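Local coordinates for LanC-like protein GCR2 (Arabidopsis thaliana, PDB 3T33), which binds zinc as a member of the LanC-like protein family and may play a role in abscisic acid signalling, at residues L80-L90 with S387-Y397; A237-L248 with V294-Y305. All coordinates share one frame; numbering follows the deposited sequence.

Overall arrangement
Both contacts pair inner helices of the alpha-helical barrel of a LanC-like protein, at places on opposite sides of the chain's centre. Their centres lie about 24 Å apart; the nearest atoms are about 9 Å from each other, with no touch. Contact 1 brings together segments whose closest ends are 297 residues apart in sequence, and contact 2 is nested within the loop it closes. The zinc ion, held by Cys288, Cys333 and His334, relates to the two very differently. In contact 1 the side chain of Tyr81 comes within about 4 Å of the metal, whereas in contact 2 the side chain of Leu296 is about 12 Å from the zinc.

Contact 1 (L80-L90 with S387-Y397); sequences LYTGVLGTAYL and SLFEGIGGMAY
Phe389 lies against Tyr81, and its side chain can be followed outward from the backbone. CB sits over one face of the Tyr81 ring, 3.7 Å from the centroid and 20° off the normal, a CH-pi contact displaced toward the rim. CG comes next, 3.6 Å from Tyr81 CD2. Of the two ring branches, CD2 continues along Tyr81 CE2 while CD1 turns back toward Tyr81 CA; farther out, CE1 reaches Leu80 CD2 at 3.8 Å. CG anti to the backbone N (chi1 -172°) brings the Tyr81 ring back to Phe389; the Tyr81 and Phe389 rings, planes 23° apart, are slid so far that they barely overlap. Phe389 N donates to Tyr81 O at 3.0 Å. Beside it a water gives hydrogen bonds to Leu80 O and Gly83 O and accepts one from Leu388 N, bridging both turns.

Leu388 CB packs on Gly86 CA at 3.6 Å, bringing the loop before helix 392-402 close to helix 84-98. Farther along both helices, Leu90 CD1 rests on Ala396 CB, and the rings of Tyr89 and Tyr397 meet obliquely. Glu390 OE2 stands at the Tyr81 ring edge, while OE1 is hydrogen-bonded to Arg384 N. Tyr81 also touches Cys333, a zinc ligand, and Phe389 shares a backbone hydrogen bond with that cysteine, consistent with this end of the contact helping to form the second shell of the zinc site.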
loop_
_atom_site.group_PDB
_atom_site.type_symbol
_atom_site.label_atom_id
_atom_site.label_comp_id
_atom_site.label_asym_id
_atom_site.label_seq_id
_atom_site.Cartn_x
_atom_site.Cartn_y
_atom_site.Cartn_z
ATOM N N LEU A 80 -4.549 7.966 8.848
ATOM C CA LEU A 80 -3.321 7.218 8.492
ATOM C C LEU A 80 -2.592 7.904 7.357
ATOM O O LEU A 80 -1.344 7.965 7.327
ATOM C CB LEU A 80 -3.663 5.771 8.119
ATOM C CG LEU A 80 -2.496 4.821 7.931
ATOM C CD1 LEU A 80 -1.946 4.326 9.281
ATOM C CD2 LEU A 80 -2.892 3.624 7.003
ATOM N N TYR A 81 -3.416 8.450 6.462
ATOM C CA TYR A 81 -3.043 8.928 5.128
ATOM C C TYR A 81 -2.120 10.110 5.215
ATOM O O TYR A 81 -1.025 10.089 4.605
ATOM C CB TYR A 81 -4.309 9.352 4.354
ATOM C CG TYR A 81 -4.013 9.673 2.924
ATOM C CD1 TYR A 81 -3.716 10.953 2.533
ATOM C CD2 TYR A 81 -3.978 8.661 1.965
ATOM C CE1 TYR A 81 -3.393 11.218 1.236
ATOM C CE2 TYR A 81 -3.675 8.911 0.693
ATOM C CZ TYR A 81 -3.366 10.172 0.329
ATOM O OH TYR A 81 -3.087 10.406 -0.964
ATOM N N THR A 82 -2.522 11.138 5.976
ATOM C CA THR A 82 -1.649 12.289 6.190
ATOM C C THR A 82 -1.438 12.652 7.667
ATOM O O THR A 82 -0.576 13.446 7.999
ATOM C CB THR A 82 -2.089 13.544 5.375
ATOM O OG1 THR A 82 -3.504 13.788 5.537
ATOM C CG2 THR A 82 -1.801 13.347 3.919
ATOM N N GLY A 83 -2.208 12.072 8.559
ATOM C CA GLY A 83 -2.158 12.522 9.945
ATOM C C GLY A 83 -1.289 11.660 10.835
ATOM O O GLY A 83 -0.379 10.899 10.360
ATOM N N VAL A 84 -1.601 11.697 12.117
ATOM C CA VAL A 84 -0.685 11.209 13.095
ATOM C C VAL A 84 -0.734 9.683 13.208
ATOM O O VAL A 84 0.213 9.056 13.649
ATOM C CB VAL A 84 -0.904 11.952 14.452
ATOM C CG1 VAL A 84 -0.174 11.234 15.585
ATOM C CG2 VAL A 84 -0.430 13.395 14.309
ATOM N N LEU A 85 -1.832 9.095 12.758
ATOM C CA LEU A 85 -1.925 7.666 12.721
ATOM C C LEU A 85 -0.869 7.053 11.753
ATOM O O LEU A 85 -0.380 5.957 12.003
ATOM C CB LEU A 85 -3.354 7.196 12.356
ATOM C CG LEU A 85 -3.554 5.739 12.817
ATOM C CD1 LEU A 85 -3.715 5.556 14.381
ATOM C CD2 LEU A 85 -4.697 5.051 12.099
ATOM N N GLY A 86 -0.544 7.763 10.678
ATOM C CA GLY A 86 0.586 7.404 9.801
ATOM C C GLY A 86 1.855 7.196 10.601
ATOM O O GLY A 86 2.586 6.239 10.400
ATOM N N THR A 87 2.072 8.034 11.589
ATOM C CA THR A 87 3.251 7.920 12.430
ATOM C C THR A 87 3.156 6.728 13.344
ATOM O O THR A 87 4.128 5.958 13.435
ATOM C CB THR A 87 3.445 9.231 13.237
ATOM O OG1 THR A 87 3.679 10.293 12.296
ATOM C CG2 THR A 87 4.588 9.124 14.192
ATOM N N ALA A 88 1.994 6.532 13.992
ATOM C CA ALA A 88 1.807 5.368 14.804
ATOM C C ALA A 88 2.049 4.077 14.002
ATOM O O ALA A 88 2.635 3.098 14.497
ATOM C CB ALA A 88 0.346 5.353 15.403
ATOM N N TYR A 89 1.554 4.042 12.776
ATOM C CA TYR A 89 1.695 2.831 11.971
ATOM C C TYR A 89 3.136 2.561 11.606
ATOM O O TYR A 89 3.605 1.437 11.617
ATOM C CB TYR A 89 0.770 2.902 10.717
ATOM C CG TYR A 89 0.405 1.544 10.185
ATOM C CD1 TYR A 89 0.240 0.434 11.017
ATOM C CD2 TYR A 89 0.322 1.337 8.816
ATOM C CE1 TYR A 89 -0.050 -0.844 10.470
ATOM C CE2 TYR A 89 0.037 0.106 8.284
ATOM C CZ TYR A 89 -0.167 -0.975 9.087
ATOM O OH TYR A 89 -0.444 -2.174 8.412
ATOM N N LEU A 90 3.850 3.612 11.307
ATOM C CA LEU A 90 5.282 3.488 11.011
ATOM C C LEU A 90 6.018 2.917 12.244
ATOM O O LEU A 90 6.953 2.095 12.118
ATOM C CB LEU A 90 5.835 4.840 10.576
ATOM C CG LEU A 90 7.397 4.864 10.510
ATOM C CD1 LEU A 90 7.950 3.862 9.469
ATOM C CD2 LEU A 90 7.902 6.318 10.233
ATOM N N SER A 387 4.151 12.682 6.235
ATOM C CA SER A 387 3.071 11.725 6.311
ATOM C C SER A 387 3.456 10.304 5.810
ATOM O O SER A 387 4.475 10.103 5.112
ATOM C CB SER A 387 1.894 12.244 5.504
ATOM O OG SER A 387 2.246 12.445 4.147
ATOM N N LEU A 388 2.625 9.335 6.162
ATOM C CA LEU A 388 2.742 8.017 5.662
ATOM C C LEU A 388 2.485 7.968 4.136
ATOM O O LEU A 388 3.315 7.425 3.391
ATOM C CB LEU A 388 1.768 7.130 6.399
ATOM C CG LEU A 388 2.185 5.688 6.781
ATOM C CD1 LEU A 388 1.121 4.665 6.367
ATOM C CD2 LEU A 388 3.594 5.254 6.310
ATOM N N PHE A 389 1.360 8.523 3.646
ATOM C CA PHE A 389 1.016 8.357 2.225
ATOM C C PHE A 389 1.612 9.335 1.224
ATOM O O PHE A 389 1.599 9.080 0.032
ATOM C CB PHE A 389 -0.477 8.145 2.004
ATOM C CG PHE A 389 -0.935 6.702 2.233
ATOM C CD1 PHE A 389 -0.915 6.140 3.506
ATOM C CD2 PHE A 389 -1.395 5.922 1.166
ATOM C CE1 PHE A 389 -1.288 4.798 3.707
ATOM C CE2 PHE A 389 -1.807 4.597 1.356
ATOM C CZ PHE A 389 -1.737 4.013 2.639
ATOM N N GLU A 390 2.228 10.404 1.690
ATOM C CA GLU A 390 2.709 11.428 0.776
ATOM C C GLU A 390 4.151 11.730 1.034
ATOM O O GLU A 390 4.903 12.030 0.091
ATOM C CB GLU A 390 1.942 12.721 0.961
ATOM C CG GLU A 390 0.539 12.699 0.380
ATOM C CD GLU A 390 -0.256 14.020 0.590
ATOM O OE1 GLU A 390 0.195 14.899 1.390
ATOM O OE2 GLU A 390 -1.339 14.152 -0.057
ATOM N N GLY A 391 4.525 11.717 2.311
ATOM C CA GLY A 391 5.886 12.122 2.685
ATOM C C GLY A 391 6.856 10.971 2.978
ATOM O O GLY A 391 6.664 9.825 2.497
ATOM N N ILE A 392 7.873 11.273 3.782
ATOM C CA ILE A 392 8.968 10.360 3.940
ATOM C C ILE A 392 8.616 9.287 4.939
ATOM O O ILE A 392 9.337 8.302 5.070
ATOM C CB ILE A 392 10.322 11.049 4.338
ATOM C CG1 ILE A 392 10.237 11.775 5.690
ATOM C CG2 ILE A 392 10.746 11.990 3.287
ATOM C CD1 ILE A 392 11.544 12.364 6.168
ATOM N N GLY A 393 7.549 9.502 5.696
ATOM C CA GLY A 393 6.999 8.420 6.562
ATOM C C GLY A 393 6.879 7.106 5.769
ATOM O O GLY A 393 7.212 6.042 6.267
ATOM N N GLY A 394 6.416 7.184 4.525
ATOM C CA GLY A 394 6.104 5.984 3.715
ATOM C C GLY A 394 7.369 5.341 3.119
ATOM O O GLY A 394 7.438 4.081 2.860
ATOM N N MET A 395 8.359 6.185 2.917
ATOM C CA MET A 395 9.726 5.731 2.493
ATOM C C MET A 395 10.334 4.971 3.613
ATOM O O MET A 395 10.829 3.883 3.392
ATOM C CB MET A 395 10.614 6.913 2.148
ATOM C CG MET A 395 11.952 6.523 1.520
ATOM S SD MET A 395 12.934 7.968 1.127
ATOM C CE MET A 395 14.538 7.209 0.836
ATOM N N ALA A 396 10.272 5.496 4.845
ATOM C CA ALA A 396 10.764 4.664 5.992
ATOM C C ALA A 396 10.011 3.347 6.115
ATOM O O ALA A 396 10.587 2.329 6.471
ATOM C CB ALA A 396 10.655 5.417 7.347
ATOM N N TYR A 397 8.710 3.381 5.834
ATOM C CA TYR A 397 7.886 2.221 6.005
ATOM C C TYR A 397 8.320 1.152 4.988
ATOM O O TYR A 397 8.459 -0.022 5.296
ATOM C CB TYR A 397 6.410 2.639 5.791
ATOM C CG TYR A 397 5.450 1.551 6.164
ATOM C CD1 TYR A 397 5.239 0.432 5.320
ATOM C CD2 TYR A 397 4.734 1.628 7.356
ATOM C CE1 TYR A 397 4.338 -0.600 5.712
ATOM C CE2 TYR A 397 3.855 0.609 7.746
ATOM C CZ TYR A 397 3.673 -0.509 6.946
ATOM O OH TYR A 397 2.773 -1.499 7.381
HETATM O O HOH W 1 0.399 9.939 7.650
#

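Contact 2 (A237-L248 with V294-Y305); sequences AGIMNVLMHTEL and VALTLVKAAQVY
Thr297 and Met244 make the reciprocal knobs-into-holes packing here, each entering a hole on the opposite helix. Thr297 sits among Ala237, Met240, Asn241 and Met244; with OG1 beside the backbone N (chi1 -48°), CG2 is turned anti to it and meets Ala237 O at 3.4 Å and Met244 CE at 3.5 Å. Its hydroxyl is hydrogen-bonded with Tyr413 OH and Gly293 O and also touches Ala237 CB. Met244 in turn fits among Lys300, Ala301, Val304 and Tyr305. A bend at chi3 (-90°) carries its CE back to Thr297, while SD lies 3.6 Å from Ala301 CA.

Two contacts involve rings. Met244 SD approaches Tyr305 CE2 at 3.7 Å, an oblique Met-aromatic contact. Lys300 CE lies over one face of the His245 imidazole, 3.5 Å from its centroid, making a CH-pi contact through the aliphatic part of the lysine chain.

An apolar touch finishes one end, where Ala237 CB lies near Val294 CG2. Farther along the chain, Leu248 CD1 makes a van der Waals contact with the hydroxyl oxygen Tyr305 OH at 3.6 Å. No hydrogen bond joins the segments directly. Behind them, Ala301 and Tyr305 also pack on Phe310 of helix 308-324. The axes of the two segments run in the same sense, 9.2 Å apart at closest and 27° to each other, as fits neighbouring inner helices of the alpha/alpha barrel of LanC-like proteins.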
loop_
_atom_site.group_PDB
_atom_site.type_symbol
_atom_site.label_atom_id
_atom_site.label_comp_id
_atom_site.label_asym_id
_atom_site.label_seq_id
_atom_site.Cartn_x
_atom_site.Cartn_y
_atom_site.Cartn_z
ATOM N N ALA A 237 -10.088 -1.677 -8.853
ATOM C CA ALA A 237 -8.978 -2.488 -8.316
ATOM C C ALA A 237 -9.058 -2.666 -6.820
ATOM O O ALA A 237 -9.027 -3.782 -6.355
ATOM C CB ALA A 237 -7.641 -1.822 -8.690
ATOM N N GLY A 238 -9.196 -1.546 -6.088
ATOM C CA GLY A 238 -9.235 -1.516 -4.625
ATOM C C GLY A 238 -10.406 -2.268 -4.067
ATOM O O GLY A 238 -10.317 -2.947 -3.023
ATOM N N ILE A 239 -11.539 -2.139 -4.747
ATOM C CA ILE A 239 -12.731 -2.912 -4.365
ATOM C C ILE A 239 -12.577 -4.401 -4.612
ATOM O O ILE A 239 -12.896 -5.192 -3.737
ATOM C CB ILE A 239 -14.004 -2.387 -5.117
ATOM C CG1 ILE A 239 -14.170 -0.862 -4.827
ATOM C CG2 ILE A 239 -15.225 -3.176 -4.657
ATOM C CD1 ILE A 239 -15.260 -0.135 -5.653
ATOM N N MET A 240 -12.148 -4.796 -5.807
ATOM C CA MET A 240 -11.930 -6.227 -6.098
ATOM C C MET A 240 -10.916 -6.823 -5.119
ATOM O O MET A 240 -11.131 -7.912 -4.548
ATOM C CB MET A 240 -11.411 -6.381 -7.530
ATOM C CG MET A 240 -12.401 -5.820 -8.570
ATOM S SD MET A 240 -14.089 -6.453 -8.398
ATOM C CE MET A 240 -14.942 -4.834 -8.132
ATOM N N ASN A 241 -9.847 -6.055 -4.893
ATOM C CA ASN A 241 -8.772 -6.436 -3.983
ATOM C C ASN A 241 -9.371 -6.819 -2.653
ATOM O O ASN A 241 -9.226 -7.971 -2.216
ATOM C CB ASN A 241 -7.707 -5.336 -3.828
ATOM C CG ASN A 241 -6.539 -5.767 -2.936
ATOM O OD1 ASN A 241 -6.336 -5.256 -1.836
ATOM N ND2 ASN A 241 -5.768 -6.675 -3.423
ATOM N N VAL A 242 -10.133 -5.908 -2.055
ATOM C CA VAL A 242 -10.764 -6.227 -0.759
ATOM C C VAL A 242 -11.656 -7.466 -0.859
ATOM O O VAL A 242 -11.702 -8.292 0.062
ATOM C CB VAL A 242 -11.604 -5.030 -0.166
ATOM C CG1 VAL A 242 -11.875 -5.281 1.297
ATOM C CG2 VAL A 242 -10.815 -3.720 -0.255
ATOM N N LEU A 243 -12.405 -7.580 -1.962
ATOM C CA LEU A 243 -13.330 -8.673 -2.069
ATOM C C LEU A 243 -12.579 -9.977 -2.110
ATOM O O LEU A 243 -13.014 -10.941 -1.504
ATOM C CB LEU A 243 -14.246 -8.500 -3.285
ATOM C CG LEU A 243 -15.274 -7.354 -3.160
ATOM C CD1 LEU A 243 -15.972 -7.269 -4.483
ATOM C CD2 LEU A 243 -16.300 -7.559 -1.974
ATOM N N MET A 244 -11.404 -10.007 -2.747
ATOM C CA MET A 244 -10.662 -11.282 -2.816
ATOM C C MET A 244 -10.185 -11.751 -1.483
ATOM O O MET A 244 -9.787 -12.899 -1.342
ATOM C CB MET A 244 -9.512 -11.234 -3.812
ATOM C CG MET A 244 -10.060 -10.986 -5.220
ATOM S SD MET A 244 -8.778 -11.003 -6.465
ATOM C CE MET A 244 -8.307 -9.259 -6.499
ATOM N N HIS A 245 -10.230 -10.866 -0.495
ATOM C CA HIS A 245 -9.745 -11.222 0.819
ATOM C C HIS A 245 -10.800 -11.839 1.709
ATOM O O HIS A 245 -10.476 -12.147 2.868
ATOM C CB HIS A 245 -9.070 -10.052 1.484
ATOM C CG HIS A 245 -7.725 -9.741 0.921
ATOM N ND1 HIS A 245 -6.578 -10.421 1.297
ATOM C CD2 HIS A 245 -7.340 -8.857 -0.017
ATOM C CE1 HIS A 245 -5.547 -9.960 0.618
ATOM N NE2 HIS A 245 -5.979 -9.012 -0.190
ATOM N N THR A 246 -12.015 -12.073 1.169
ATOM C CA THR A 246 -13.173 -12.625 1.929
ATOM C C THR A 246 -13.688 -13.888 1.247
ATOM O O THR A 246 -13.244 -14.245 0.149
ATOM C CB THR A 246 -14.441 -11.664 1.977
ATOM O OG1 THR A 246 -14.909 -11.386 0.638
ATOM C CG2 THR A 246 -14.142 -10.380 2.564
ATOM N N GLU A 247 -14.675 -14.539 1.858
ATOM C CA GLU A 247 -15.164 -15.796 1.326
ATOM C C GLU A 247 -16.215 -15.484 0.291
ATOM O O GLU A 247 -17.334 -15.191 0.641
ATOM C CB GLU A 247 -15.770 -16.652 2.451
ATOM C CG GLU A 247 -14.824 -16.884 3.627
ATOM C CD GLU A 247 -13.442 -17.330 3.126
ATOM O OE1 GLU A 247 -12.443 -16.555 3.271
ATOM O OE2 GLU A 247 -13.376 -18.450 2.536
ATOM N N LEU A 248 -15.876 -15.517 -0.985
ATOM C CA LEU A 248 -16.909 -15.310 -1.995
ATOM C C LEU A 248 -17.659 -16.598 -2.309
ATOM O O LEU A 248 -17.154 -17.703 -2.071
ATOM C CB LEU A 248 -16.321 -14.695 -3.276
ATOM C CG LEU A 248 -15.381 -13.503 -3.091
ATOM C CD1 LEU A 248 -14.734 -13.082 -4.429
ATOM C CD2 LEU A 248 -16.139 -12.359 -2.493
ATOM N N VAL A 294 -3.078 -1.443 -9.717
ATOM C CA VAL A 294 -3.754 -2.535 -10.402
ATOM C C VAL A 294 -2.856 -3.768 -10.340
ATOM O O VAL A 294 -3.318 -4.899 -10.024
ATOM C CB VAL A 294 -4.046 -2.112 -11.844
ATOM C CG1 VAL A 294 -4.526 -3.319 -12.678
ATOM C CG2 VAL A 294 -5.040 -0.936 -11.851
ATOM N N ALA A 295 -1.558 -3.585 -10.582
ATOM C CA ALA A 295 -0.642 -4.767 -10.478
ATOM C C ALA A 295 -0.767 -5.501 -9.145
ATOM O O ALA A 295 -0.883 -6.722 -9.074
ATOM C CB ALA A 295 0.754 -4.333 -10.695
ATOM N N LEU A 296 -0.789 -4.747 -8.056
ATOM C CA LEU A 296 -0.990 -5.312 -6.725
ATOM C C LEU A 296 -2.269 -6.138 -6.635
ATOM O O LEU A 296 -2.342 -7.186 -5.973
ATOM C CB LEU A 296 -1.016 -4.153 -5.746
ATOM C CG LEU A 296 0.143 -3.825 -4.808
ATOM C CD1 LEU A 296 1.563 -4.141 -5.335
ATOM C CD2 LEU A 296 0.031 -2.389 -4.073
ATOM N N THR A 297 -3.308 -5.688 -7.320
ATOM C CA THR A 297 -4.575 -6.415 -7.317
ATOM C C THR A 297 -4.480 -7.670 -8.168
ATOM O O THR A 297 -5.005 -8.710 -7.799
ATOM C CB THR A 297 -5.702 -5.540 -7.861
ATOM O OG1 THR A 297 -5.656 -4.264 -7.215
ATOM C CG2 THR A 297 -7.035 -6.176 -7.629
ATOM N N LEU A 298 -3.853 -7.583 -9.328
ATOM C CA LEU A 298 -3.687 -8.803 -10.168
ATOM C C LEU A 298 -2.782 -9.819 -9.441
ATOM O O LEU A 298 -3.024 -11.017 -9.465
ATOM C CB LEU A 298 -3.141 -8.445 -11.539
ATOM C CG LEU A 298 -4.194 -7.646 -12.323
ATOM C CD1 LEU A 298 -3.597 -7.166 -13.591
ATOM C CD2 LEU A 298 -5.406 -8.573 -12.594
ATOM N N VAL A 299 -1.783 -9.341 -8.716
ATOM C CA VAL A 299 -0.950 -10.302 -7.971
ATOM C C VAL A 299 -1.821 -11.094 -7.069
ATOM O O VAL A 299 -1.683 -12.337 -7.021
ATOM C CB VAL A 299 0.228 -9.651 -7.171
ATOM C CG1 VAL A 299 0.735 -10.592 -6.039
ATOM C CG2 VAL A 299 1.344 -9.293 -8.104
ATOM N N LYS A 300 -2.729 -10.403 -6.363
ATOM C CA LYS A 300 -3.683 -11.084 -5.456
ATOM C C LYS A 300 -4.637 -11.994 -6.258
ATOM O O LYS A 300 -4.874 -13.143 -5.910
ATOM C CB LYS A 300 -4.467 -10.059 -4.608
ATOM C CG LYS A 300 -5.572 -10.644 -3.799
ATOM C CD LYS A 300 -5.053 -11.487 -2.676
ATOM C CE LYS A 300 -6.176 -12.040 -1.919
ATOM N NZ LYS A 300 -5.741 -13.138 -0.975
ATOM N N ALA A 301 -5.178 -11.499 -7.346
ATOM C CA ALA A 301 -5.996 -12.406 -8.198
ATOM C C ALA A 301 -5.159 -13.645 -8.526
ATOM O O ALA A 301 -5.601 -14.787 -8.331
ATOM C CB ALA A 301 -6.428 -11.705 -9.446
ATOM N N ALA A 302 -3.920 -13.425 -8.953
ATOM C CA ALA A 302 -3.072 -14.536 -9.330
ATOM C C ALA A 302 -2.915 -15.549 -8.235
ATOM O O ALA A 302 -2.955 -16.734 -8.520
ATOM C CB ALA A 302 -1.709 -14.047 -9.778
ATOM N N GLN A 303 -2.707 -15.103 -6.987
ATOM C CA GLN A 303 -2.521 -16.030 -5.832
ATOM C C GLN A 303 -3.782 -16.823 -5.497
ATOM O O GLN A 303 -3.709 -17.960 -5.049
ATOM C CB GLN A 303 -2.066 -15.293 -4.554
ATOM C CG GLN A 303 -0.547 -15.164 -4.327
ATOM C CD GLN A 303 -0.160 -14.040 -3.306
ATOM O OE1 GLN A 303 -1.041 -13.354 -2.740
ATOM N NE2 GLN A 303 1.164 -13.838 -3.095
ATOM N N VAL A 304 -4.936 -16.195 -5.657
ATOM C CA VAL A 304 -6.193 -16.813 -5.233
ATOM C C VAL A 304 -6.721 -17.726 -6.323
ATOM O O VAL A 304 -7.240 -18.815 -6.044
ATOM C CB VAL A 304 -7.339 -15.768 -4.994
ATOM C CG1 VAL A 304 -8.567 -16.476 -4.438
ATOM C CG2 VAL A 304 -6.922 -14.702 -4.065
ATOM N N TYR A 305 -6.617 -17.251 -7.563
ATOM C CA TYR A 305 -7.282 -17.926 -8.695
ATOM C C TYR A 305 -6.380 -18.837 -9.492
ATOM O O TYR A 305 -6.838 -19.848 -10.030
ATOM C CB TYR A 305 -8.017 -16.913 -9.559
ATOM C CG TYR A 305 -9.041 -16.217 -8.687
ATOM C CD1 TYR A 305 -9.850 -16.978 -7.836
ATOM C CD2 TYR A 305 -9.188 -14.811 -8.676
ATOM C CE1 TYR A 305 -10.789 -16.382 -7.005
ATOM C CE2 TYR A 305 -10.166 -14.171 -7.827
ATOM C CZ TYR A 305 -10.947 -14.982 -6.998
ATOM O OH TYR A 305 -11.888 -14.450 -6.136
#